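Side-chain contacts in glutathione transferase lambda1 (Populus trichocarpa, PDB 4PQH), which binds glutathione and probably transfers it to electrophilic substrates or acts as a thiol transferase, as a monomeric GST-fold enzyme of the plant Lambda class: residues I44-K49 / D53-V58; L82-E87 / I96-S101; F178-Q183 / E212-T217. One frame throughout, in Å; residues are numbered along the deposited sequence.

Contact 1 of 3, residues I44-K49 / D53-V58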
loop_
_atom_site.group_PDB
_atom_site.type_symbol
_atom_site.label_atom_id
_atom_site.label_comp_id
_atom_site.label_asym_id
_atom_site.label_seq_id
_atom_site.Cartn_x
_atom_site.Cartn_y
_atom_site.Cartn_z
ATOM N N ILE A 44 5.565 2.034 -1.320
ATOM C CA ILE A 44 5.815 1.232 -2.523
ATOM C C ILE A 44 5.717 2.103 -3.768
ATOM O O ILE A 44 6.547 1.993 -4.674
ATOM C CB ILE A 44 4.825 0.053 -2.660
ATOM C CG1 ILE A 44 4.991 -0.946 -1.514
ATOM C CG2 ILE A 44 5.053 -0.650 -4.000
ATOM C CD1 ILE A 44 3.764 -1.815 -1.312
ATOM N N THR A 45 4.714 2.968 -3.830
ATOM C CA THR A 45 4.538 3.845 -4.992
ATOM C C THR A 45 5.751 4.742 -5.202
ATOM O O THR A 45 6.291 4.833 -6.306
ATOM C CB THR A 45 3.245 4.664 -4.882
ATOM O OG1 THR A 45 2.138 3.762 -4.772
ATOM C CG2 THR A 45 3.049 5.522 -6.134
ATOM N N ARG A 46 6.203 5.379 -4.132
ATOM C CA ARG A 46 7.434 6.156 -4.131
ATOM C C ARG A 46 8.608 5.371 -4.702
ATOM O O ARG A 46 9.287 5.834 -5.621
ATOM C CB ARG A 46 7.738 6.612 -2.700
ATOM C CG ARG A 46 9.172 7.066 -2.418
ATOM C CD ARG A 46 9.351 7.167 -0.898
ATOM N NE ARG A 46 10.612 7.740 -0.432
ATOM C CZ ARG A 46 11.657 7.021 -0.020
ATOM N NH1 ARG A 46 11.619 5.695 -0.068
ATOM N NH2 ARG A 46 12.748 7.628 0.427
ATOM N N ASN A 47 8.829 4.163 -4.195
ATOM C CA ASN A 47 9.975 3.382 -4.632
ATOM C C ASN A 47 9.855 2.943 -6.078
ATOM O O ASN A 47 10.832 2.987 -6.823
ATOM C CB ASN A 47 10.148 2.146 -3.766
ATOM C CG ASN A 47 10.607 2.470 -2.356
ATOM O OD1 ASN A 47 10.743 3.633 -1.970
ATOM N ND2 ASN A 47 10.851 1.427 -1.579
ATOM N N CYS A 48 8.661 2.515 -6.476
ATOM C CA CYS A 48 8.457 2.020 -7.837
ATOM C C CYS A 48 8.676 3.113 -8.867
ATOM O O CYS A 48 9.012 2.834 -10.020
ATOM C CB CYS A 48 7.055 1.441 -7.995
ATOM S SG CYS A 48 6.819 -0.130 -7.168
ATOM N N LYS A 49 8.505 4.363 -8.461
ATOM C CA LYS A 49 8.717 5.480 -9.364
ATOM C C LYS A 49 10.121 6.070 -9.252
ATOM O O LYS A 49 10.441 7.041 -9.932
ATOM C CB LYS A 49 7.644 6.549 -9.139
ATOM C CG LYS A 49 6.260 6.085 -9.542
ATOM C CD LYS A 49 5.206 7.169 -9.342
ATOM C CE LYS A 49 5.257 8.192 -10.465
ATOM N NZ LYS A 49 4.712 7.635 -11.741
ATOM N N ASP A 53 14.911 9.874 -3.573
ATOM C CA ASP A 53 15.624 11.125 -3.318
ATOM C C ASP A 53 14.720 12.352 -3.361
ATOM O O ASP A 53 15.149 13.455 -3.022
ATOM C CB ASP A 53 16.763 11.312 -4.322
ATOM C CG ASP A 53 17.918 10.370 -4.072
ATOM O OD1 ASP A 53 18.069 9.916 -2.916
ATOM O OD2 ASP A 53 18.677 10.091 -5.025
ATOM N N LYS A 54 13.472 12.152 -3.778
ATOM C CA LYS A 54 12.520 13.246 -3.923
ATOM C C LYS A 54 11.544 13.295 -2.750
ATOM O O LYS A 54 11.090 14.366 -2.351
ATOM C CB LYS A 54 11.743 13.086 -5.232
ATOM C CG LYS A 54 10.711 14.170 -5.494
ATOM C CD LYS A 54 11.367 15.520 -5.736
ATOM C CE LYS A 54 10.335 16.565 -6.120
ATOM N NZ LYS A 54 9.543 16.150 -7.308
ATOM N N ILE A 55 11.227 12.127 -2.205
ATOM C CA ILE A 55 10.248 12.022 -1.130
ATOM C C ILE A 55 10.910 11.479 0.125
ATOM O O ILE A 55 11.357 10.334 0.160
ATOM C CB ILE A 55 9.069 11.121 -1.548
ATOM C CG1 ILE A 55 8.374 11.710 -2.788
ATOM C CG2 ILE A 55 8.109 10.920 -0.381
ATOM C CD1 ILE A 55 7.312 10.821 -3.388
ATOM N N LYS A 56 10.982 12.318 1.153
ATOM C CA LYS A 56 11.619 11.922 2.399
ATOM C C LYS A 56 10.647 11.148 3.282
ATOM O O LYS A 56 9.508 11.575 3.484
ATOM C CB LYS A 56 12.133 13.151 3.145
ATOM C CG LYS A 56 12.820 12.831 4.464
ATOM C CD LYS A 56 13.219 14.105 5.189
ATOM C CE LYS A 56 14.692 14.090 5.566
ATOM N NZ LYS A 56 15.134 15.391 6.145
ATOM N N LEU A 57 11.094 10.001 3.788
ATOM C CA LEU A 57 10.299 9.226 4.735
ATOM C C LEU A 57 10.364 9.848 6.124
ATOM O O LEU A 57 11.443 10.170 6.615
ATOM C CB LEU A 57 10.799 7.787 4.809
ATOM C CG LEU A 57 10.705 6.944 3.538
ATOM C CD1 LEU A 57 11.171 5.534 3.845
ATOM C CD2 LEU A 57 9.288 6.934 2.993
ATOM N N VAL A 58 9.203 10.027 6.743
ATOM C CA VAL A 58 9.135 10.441 8.141
ATOM C C VAL A 58 8.327 9.409 8.918
ATOM O O VAL A 58 7.094 9.476 8.968
ATOM C CB VAL A 58 8.510 11.841 8.317
ATOM C CG1 VAL A 58 8.531 12.250 9.789
ATOM C CG2 VAL A 58 9.255 12.865 7.486
#
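With CG trans to the backbone nitrogen (chi1 162°) and the chain stretched out from CG to NE, Arg46 crosses from its helix to the strand and lays its guanidinium beside Ile55 and Leu57. It takes hold of Ile55 side-on: NE donates to Ile55 O at 2.8 Å, and Arg46 NH2 reaches the same Ile55 O at 3.1 Å. The second of these arrives almost in line with the C=O bond, the first from about 29° out of the carbonyl plane. Both bonds lie close to the plane of the guanidinium, so one buried carbonyl oxygen accepts twice and the flat group is fixed in rotation. Leu57 closes over one face, its CG 3.7 Å from Arg46 CZ and centred on the group, while Ile55 CB and CG2 run alongside the aliphatic part, CG2 about 4.0 Å from Arg46 CD. On the far side of the guanidinium, Arg46 NH1 makes a weak bond to Asn47 OD1, one residue along the helix. The main charge partner of Arg46 lies elsewhere, in a salt bridge from NH2 to Glu8. Arg46 thus ties helix 37-48 to strand 55-59 within the beta-alpha-beta unit of the thioredoxin-like domain; this outermost strand pairs in parallel with strand 28-32, and Ile44 and Thr45 of the same helix pack on helix 170-190.

Contact 2 of 3, residues L82-E87 / I96-S101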
loop_
_atom_site.group_PDB
_atom_site.type_symbol
_atom_site.label_atom_id
_atom_site.label_comp_id
_atom_site.label_asym_id
_atom_site.label_seq_id
_atom_site.Cartn_x
_atom_site.Cartn_y
_atom_site.Cartn_z
ATOM N N LEU A 82 0.893 12.937 3.049
ATOM C CA LEU A 82 1.926 13.426 2.152
ATOM C C LEU A 82 1.940 14.939 2.192
ATOM O O LEU A 82 0.921 15.582 1.927
ATOM C CB LEU A 82 1.663 12.956 0.722
ATOM C CG LEU A 82 2.694 13.403 -0.320
ATOM C CD1 LEU A 82 4.029 12.703 -0.091
ATOM C CD2 LEU A 82 2.174 13.158 -1.726
ATOM N N GLU A 83 3.099 15.491 2.544
ATOM C CA GLU A 83 3.344 16.922 2.533
ATOM C C GLU A 83 4.040 17.247 1.223
ATOM O O GLU A 83 5.159 16.791 0.970
ATOM C CB GLU A 83 4.245 17.285 3.710
ATOM C CG GLU A 83 4.681 18.728 3.770
ATOM C CD GLU A 83 5.775 18.946 4.798
ATOM O OE1 GLU A 83 5.969 18.053 5.649
ATOM O OE2 GLU A 83 6.446 19.998 4.753
ATOM N N HIS A 84 3.368 18.028 0.382
ATOM C CA HIS A 84 3.888 18.348 -0.938
ATOM C C HIS A 84 3.248 19.645 -1.407
ATOM O O HIS A 84 2.031 19.801 -1.327
ATOM C CB HIS A 84 3.572 17.213 -1.921
ATOM C CG HIS A 84 4.098 17.442 -3.304
ATOM N ND1 HIS A 84 5.443 17.585 -3.574
ATOM C CD2 HIS A 84 3.462 17.552 -4.493
ATOM C CE1 HIS A 84 5.612 17.776 -4.869
ATOM N NE2 HIS A 84 4.426 17.762 -5.452
ATOM N N ASN A 85 4.073 20.576 -1.879
ATOM C CA ASN A 85 3.592 21.852 -2.407
ATOM C C ASN A 85 2.598 22.570 -1.498
ATOM O O ASN A 85 1.514 22.957 -1.940
ATOM C CB ASN A 85 2.975 21.668 -3.797
ATOM C CG ASN A 85 4.002 21.315 -4.853
ATOM O OD1 ASN A 85 5.197 21.550 -4.679
ATOM N ND2 ASN A 85 3.536 20.753 -5.960
ATOM N N ASN A 86 2.968 22.725 -0.229
ATOM C CA ASN A 86 2.171 23.479 0.737
ATOM C C ASN A 86 0.776 22.908 0.993
ATOM O O ASN A 86 -0.169 23.642 1.282
ATOM C CB ASN A 86 2.076 24.951 0.325
ATOM C CG ASN A 86 3.435 25.576 0.094
ATOM O OD1 ASN A 86 4.349 25.419 0.903
ATOM N ND2 ASN A 86 3.579 26.280 -1.025
ATOM N N GLU A 87 0.655 21.593 0.879
ATOM C CA GLU A 87 -0.578 20.919 1.237
ATOM C C GLU A 87 -0.196 19.588 1.856
ATOM O O GLU A 87 0.737 18.936 1.395
ATOM C CB GLU A 87 -1.466 20.707 0.003
ATOM C CG GLU A 87 -2.829 20.081 0.305
ATOM C CD GLU A 87 -3.676 19.864 -0.944
ATOM O OE1 GLU A 87 -3.366 20.469 -1.993
ATOM O OE2 GLU A 87 -4.653 19.085 -0.873
ATOM N N ILE A 96 -1.595 7.261 -3.598
ATOM C CA ILE A 96 -0.868 6.525 -4.627
ATOM C C ILE A 96 -1.228 7.076 -6.012
ATOM O O ILE A 96 -0.356 7.204 -6.877
ATOM C CB ILE A 96 -1.030 4.987 -4.511
ATOM C CG1 ILE A 96 -2.453 4.543 -4.855
ATOM C CG2 ILE A 96 -0.588 4.509 -3.127
ATOM C CD1 ILE A 96 -2.672 3.035 -4.698
ATOM N N LYS A 97 -2.488 7.447 -6.220
ATOM C CA LYS A 97 -2.882 8.082 -7.479
ATOM C C LYS A 97 -2.232 9.455 -7.644
ATOM O O LYS A 97 -1.761 9.806 -8.735
ATOM C CB LYS A 97 -4.406 8.192 -7.583
ATOM C CG LYS A 97 -5.121 6.861 -7.732
ATOM C CD LYS A 97 -6.624 7.065 -7.770
ATOM C CE LYS A 97 -7.363 5.747 -7.905
ATOM N NZ LYS A 97 -8.829 5.931 -7.730
ATOM N N TYR A 98 -2.175 10.213 -6.556
ATOM C CA TYR A 98 -1.597 11.546 -6.573
ATOM C C TYR A 98 -0.103 11.513 -6.887
ATOM O O TYR A 98 0.369 12.248 -7.758
ATOM C CB TYR A 98 -1.859 12.255 -5.237
ATOM C CG TYR A 98 -1.268 13.643 -5.204
ATOM C CD1 TYR A 98 -1.980 14.732 -5.687
ATOM C CD2 TYR A 98 0.014 13.859 -4.713
ATOM C CE1 TYR A 98 -1.429 16.001 -5.672
ATOM C CE2 TYR A 98 0.567 15.114 -4.693
ATOM C CZ TYR A 98 -0.156 16.184 -5.169
ATOM O OH TYR A 98 0.398 17.441 -5.138
ATOM N N ILE A 99 0.642 10.657 -6.195
ATOM C CA ILE A 99 2.071 10.544 -6.451
ATOM C C ILE A 99 2.330 10.099 -7.888
ATOM O O ILE A 99 3.210 10.633 -8.568
ATOM C CB ILE A 99 2.762 9.602 -5.441
ATOM C CG1 ILE A 99 2.826 10.289 -4.075
ATOM C CG2 ILE A 99 4.167 9.226 -5.929
ATOM C CD1 ILE A 99 3.398 9.430 -2.983
ATOM N N ASP A 100 1.527 9.154 -8.358
ATOM C CA ASP A 100 1.699 8.637 -9.706
ATOM C C ASP A 100 1.579 9.736 -10.756
ATOM O O ASP A 100 2.244 9.681 -11.794
ATOM C CB ASP A 100 0.676 7.539 -9.984
ATOM C CG ASP A 100 0.912 6.841 -11.309
ATOM O OD1 ASP A 100 2.085 6.548 -11.649
ATOM O OD2 ASP A 100 -0.090 6.579 -12.009
ATOM N N SER A 101 0.751 10.734 -10.472
ATOM C CA SER A 101 0.396 11.749 -11.451
ATOM C C SER A 101 1.020 13.113 -11.196
ATOM O O SER A 101 0.702 14.073 -11.892
ATOM C CB SER A 101 -1.123 11.874 -11.558
ATOM O OG SER A 101 -1.678 12.342 -10.346
HETATM O O HOH W 1 0.118 18.454 -2.210
#
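Leu82 opens the contact by pushing CD2 between Tyr98 and Ile99 of the helix. That one methyl lies 3.8 Å from Tyr98 CD2 and the same distance from Ile99 CG1, so CD2 makes the close contacts of the leucine. The Leu82 side chain crosses that of Tyr98 at about a right angle and meets the tyrosine ring obliquely. Behind it Ile99 carries the apolar layer on to Val42 and Thr45 of helix 37-48. Glu83, next along the strand, serves the other side of the sheet, where its carboxylate pairs with Arg29.

Strand 81-84 is central in the four-stranded mixed sheet of the thioredoxin-like glutathione transferase domain. A two-residue beta hairpin with a type I' turn at Asn85-Asn86, closed by backbone bonds between His84 and Glu87, leads into the outermost strand 87-90. Helix 92-102 then returns against the sheet; the axes of residues 96-101 and 82-84 come within 11.2 Å, with an angle of 31° between their N-to-C directions.

At His84 the contact turns polar. The imidazole meets Tyr98 edge on: His84 CD2 stands 3.1 Å from Tyr98 OH, which lies near the plane of the imidazole, and the carbon lies near the plane of the phenol ring in turn. CG of His84 stands anti to the backbone nitrogen (chi1 -179°), which places CD2 at the tyrosine hydroxyl, and ND1 is held by Thr28 OG1. A water at Tyr98 OH (3.1 Å) also sits close to His84 O, a link left doubtful by its shortness. Tyr98 is also steadied from outside, by a ring stack with His102 and a cation-pi contact with Lys89. Next in sequence, Asn85 lays its amide carbon CG 3.6 Å above the His84 ring, toward the rim of that face.

Contact 3 of 3, residues F178-Q183 / E212-T217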
loop_
_atom_site.group_PDB
_atom_site.type_symbol
_atom_site.label_atom_id
_atom_site.label_comp_id
_atom_site.label_asym_id
_atom_site.label_seq_id
_atom_site.Cartn_x
_atom_site.Cartn_y
_atom_site.Cartn_z
ATOM N N PHE A 178 -1.692 -5.762 1.980
ATOM C CA PHE A 178 -2.725 -6.545 2.626
ATOM C C PHE A 178 -2.583 -8.036 2.371
ATOM O O PHE A 178 -2.691 -8.835 3.304
ATOM C CB PHE A 178 -4.087 -5.966 2.278
ATOM C CG PHE A 178 -4.274 -4.600 2.859
ATOM C CD1 PHE A 178 -4.687 -4.454 4.176
ATOM C CD2 PHE A 178 -3.942 -3.470 2.132
ATOM C CE1 PHE A 178 -4.806 -3.212 4.736
ATOM C CE2 PHE A 178 -4.060 -2.218 2.697
ATOM C CZ PHE A 178 -4.507 -2.090 4.006
ATOM N N ILE A 179 -2.263 -8.423 1.139
ATOM C CA ILE A 179 -1.986 -9.827 0.865
ATOM C C ILE A 179 -0.726 -10.283 1.627
ATOM O O ILE A 179 -0.675 -11.396 2.155
ATOM C CB ILE A 179 -1.910 -10.090 -0.652
ATOM C CG1 ILE A 179 -3.297 -9.845 -1.263
ATOM C CG2 ILE A 179 -1.418 -11.506 -0.924
ATOM C CD1 ILE A 179 -3.360 -10.008 -2.774
ATOM N N GLU A 180 0.253 -9.389 1.738
ATOM C CA GLU A 180 1.480 -9.650 2.490
ATOM C C GLU A 180 1.185 -10.038 3.937
ATOM O O GLU A 180 1.862 -10.880 4.509
ATOM C CB GLU A 180 2.373 -8.406 2.461
ATOM C CG GLU A 180 3.601 -8.459 3.341
ATOM C CD GLU A 180 4.397 -7.165 3.304
ATOM O OE1 GLU A 180 4.556 -6.596 2.205
ATOM O OE2 GLU A 180 4.874 -6.718 4.366
ATOM N N ARG A 181 0.169 -9.414 4.525
ATOM C CA ARG A 181 -0.182 -9.686 5.914
ATOM C C ARG A 181 -1.171 -10.841 6.035
ATOM O O ARG A 181 -1.031 -11.689 6.917
ATOM C CB ARG A 181 -0.733 -8.422 6.571
ATOM C CG ARG A 181 0.346 -7.395 6.865
ATOM C CD ARG A 181 -0.215 -5.983 6.890
ATOM N NE ARG A 181 0.802 -5.011 7.283
ATOM C CZ ARG A 181 1.756 -4.556 6.479
ATOM N NH1 ARG A 181 1.830 -4.984 5.226
ATOM N NH2 ARG A 181 2.636 -3.671 6.930
ATOM N N PHE A 182 -2.157 -10.890 5.142
ATOM C CA PHE A 182 -3.205 -11.900 5.250
ATOM C C PHE A 182 -2.692 -13.297 4.941
ATOM O O PHE A 182 -3.140 -14.277 5.546
ATOM C CB PHE A 182 -4.402 -11.592 4.345
ATOM C CG PHE A 182 -5.098 -10.287 4.650
ATOM C CD1 PHE A 182 -4.978 -9.676 5.893
ATOM C CD2 PHE A 182 -5.882 -9.675 3.684
ATOM C CE1 PHE A 182 -5.637 -8.472 6.165
ATOM C CE2 PHE A 182 -6.533 -8.487 3.942
ATOM C CZ PHE A 182 -6.412 -7.878 5.187
ATOM N N GLN A 183 -1.763 -13.402 3.994
ATOM C CA GLN A 183 -1.270 -14.722 3.602
ATOM C C GLN A 183 -0.661 -15.529 4.766
ATOM O O GLN A 183 -1.128 -16.633 5.050
ATOM C CB GLN A 183 -0.315 -14.649 2.408
ATOM C CG GLN A 183 0.227 -16.022 2.014
ATOM C CD GLN A 183 1.067 -16.006 0.758
ATOM O OE1 GLN A 183 1.613 -14.979 0.368
ATOM N NE2 GLN A 183 1.161 -17.151 0.111
ATOM N N GLU A 212 11.726 -5.363 -6.653
ATOM C CA GLU A 212 12.629 -4.928 -5.598
ATOM C C GLU A 212 12.115 -3.687 -4.862
ATOM O O GLU A 212 12.273 -3.564 -3.641
ATOM C CB GLU A 212 14.027 -4.688 -6.177
ATOM C CG GLU A 212 15.100 -4.506 -5.128
ATOM C CD GLU A 212 15.170 -5.672 -4.152
ATOM O OE1 GLU A 212 14.798 -6.807 -4.528
ATOM O OE2 GLU A 212 15.604 -5.450 -3.004
ATOM N N ALA A 213 11.481 -2.780 -5.599
ATOM C CA ALA A 213 10.927 -1.566 -5.005
ATOM C C ALA A 213 9.890 -1.899 -3.941
ATOM O O ALA A 213 9.760 -1.182 -2.941
ATOM C CB ALA A 213 10.306 -0.689 -6.065
ATOM N N TYR A 214 9.149 -2.984 -4.167
ATOM C CA TYR A 214 8.173 -3.457 -3.194
ATOM C C TYR A 214 8.869 -4.179 -2.043
ATOM O O TYR A 214 8.581 -3.915 -0.874
ATOM C CB TYR A 214 7.143 -4.374 -3.857
ATOM C CG TYR A 214 6.469 -5.300 -2.871
ATOM C CD1 TYR A 214 5.640 -4.802 -1.870
ATOM C CD2 TYR A 214 6.671 -6.670 -2.926
ATOM C CE1 TYR A 214 5.031 -5.647 -0.966
ATOM C CE2 TYR A 214 6.061 -7.522 -2.025
ATOM C CZ TYR A 214 5.247 -7.001 -1.048
ATOM O OH TYR A 214 4.648 -7.841 -0.135
ATOM N N ASN A 215 9.787 -5.084 -2.367
ATOM C CA ASN A 215 10.528 -5.810 -1.335
ATOM C C ASN A 215 11.207 -4.897 -0.324
ATOM O O ASN A 215 11.291 -5.218 0.868
ATOM C CB ASN A 215 11.582 -6.718 -1.964
ATOM C CG ASN A 215 10.974 -7.827 -2.790
ATOM O OD1 ASN A 215 9.866 -8.289 -2.511
ATOM N ND2 ASN A 215 11.698 -8.262 -3.817
ATOM N N GLN A 216 11.689 -3.754 -0.798
ATOM C CA GLN A 216 12.374 -2.810 0.073
ATOM C C GLN A 216 11.463 -2.168 1.108
ATOM O O GLN A 216 11.948 -1.612 2.087
ATOM C CB GLN A 216 13.068 -1.735 -0.754
ATOM C CG GLN A 216 14.319 -2.226 -1.439
ATOM C CD GLN A 216 14.689 -1.355 -2.605
ATOM O OE1 GLN A 216 14.002 -0.379 -2.899
ATOM N NE2 GLN A 216 15.773 -1.705 -3.290
ATOM N N THR A 217 10.151 -2.238 0.901
ATOM C CA THR A 217 9.220 -1.659 1.874
ATOM C C THR A 217 8.925 -2.659 2.974
ATOM O O THR A 217 8.150 -2.381 3.893
ATOM C CB THR A 217 7.895 -1.197 1.250
ATOM O OG1 THR A 217 7.159 -2.332 0.772
ATOM C CG2 THR A 217 8.153 -0.238 0.115
#
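Everything tight in this contact gathers at the hydroxyl of Tyr214, which donates a 2.7 Å hydrogen bond from OH to Glu180 OE1. The hydroxyl meets OE1 on its anti side, 24° out of the carboxylate plane, and the carboxylate and phenol planes stand 59° apart. Glu180 sets CG trans to its backbone nitrogen (chi1 173°) and runs on extended, so its stem passes beside the hydroxyl as well: Glu180 CB is 3.5 Å from Tyr214 OH. The looser part is the other carboxylate oxygen, Glu180 OE2, which has a long charge pairing of 3.6 Å with Arg181 NH1; the oxygen sits well off the guanidinium plane, so the attraction is through charge alone. Glu180 is partly exposed, whereas Tyr214 is buried. Were Glu180 an alanine, the Tyr214 hydroxyl would probably lose its acceptor, and Gln40 NE2 its bond to the same oxygen. At the other end of Tyr214, its backbone O is gripped by both Thr217 N and Thr217 OG1, the latter at 2.7 Å, which holds Thr217 against the backbone of Tyr214. The Tyr214 side chain touches Ile44 of helix 37-48 and Met208 of helix 199-208, so the short helix 212-215 lies beside both and reaches helix 170-190 through Glu180.

Along the chain the contacts follow one another without overlap: 44-49/53-58, then 82-87/96-101, then 178-183/212-217. Contacts 1 and 2, with centres about 11 Å apart, belong to the N-terminal domain and reach the same four-stranded sheet; they touch where Lys49 bridges to Asp100 and Thr45 packs on Ile96 and Ile99. Contact 3 joins the C-terminal helical domain to the end of the modelled chain. Its centre is about 15 Å from that of contact 1, which it meets through Ile44 on Tyr214, but about 22 Å from contact 2. Helix 37-48, starting right after the glutathione-binding Cys36, packs against the sheet, helix 92-102 and the C-terminal helices, and so sits at the interface of the two domains.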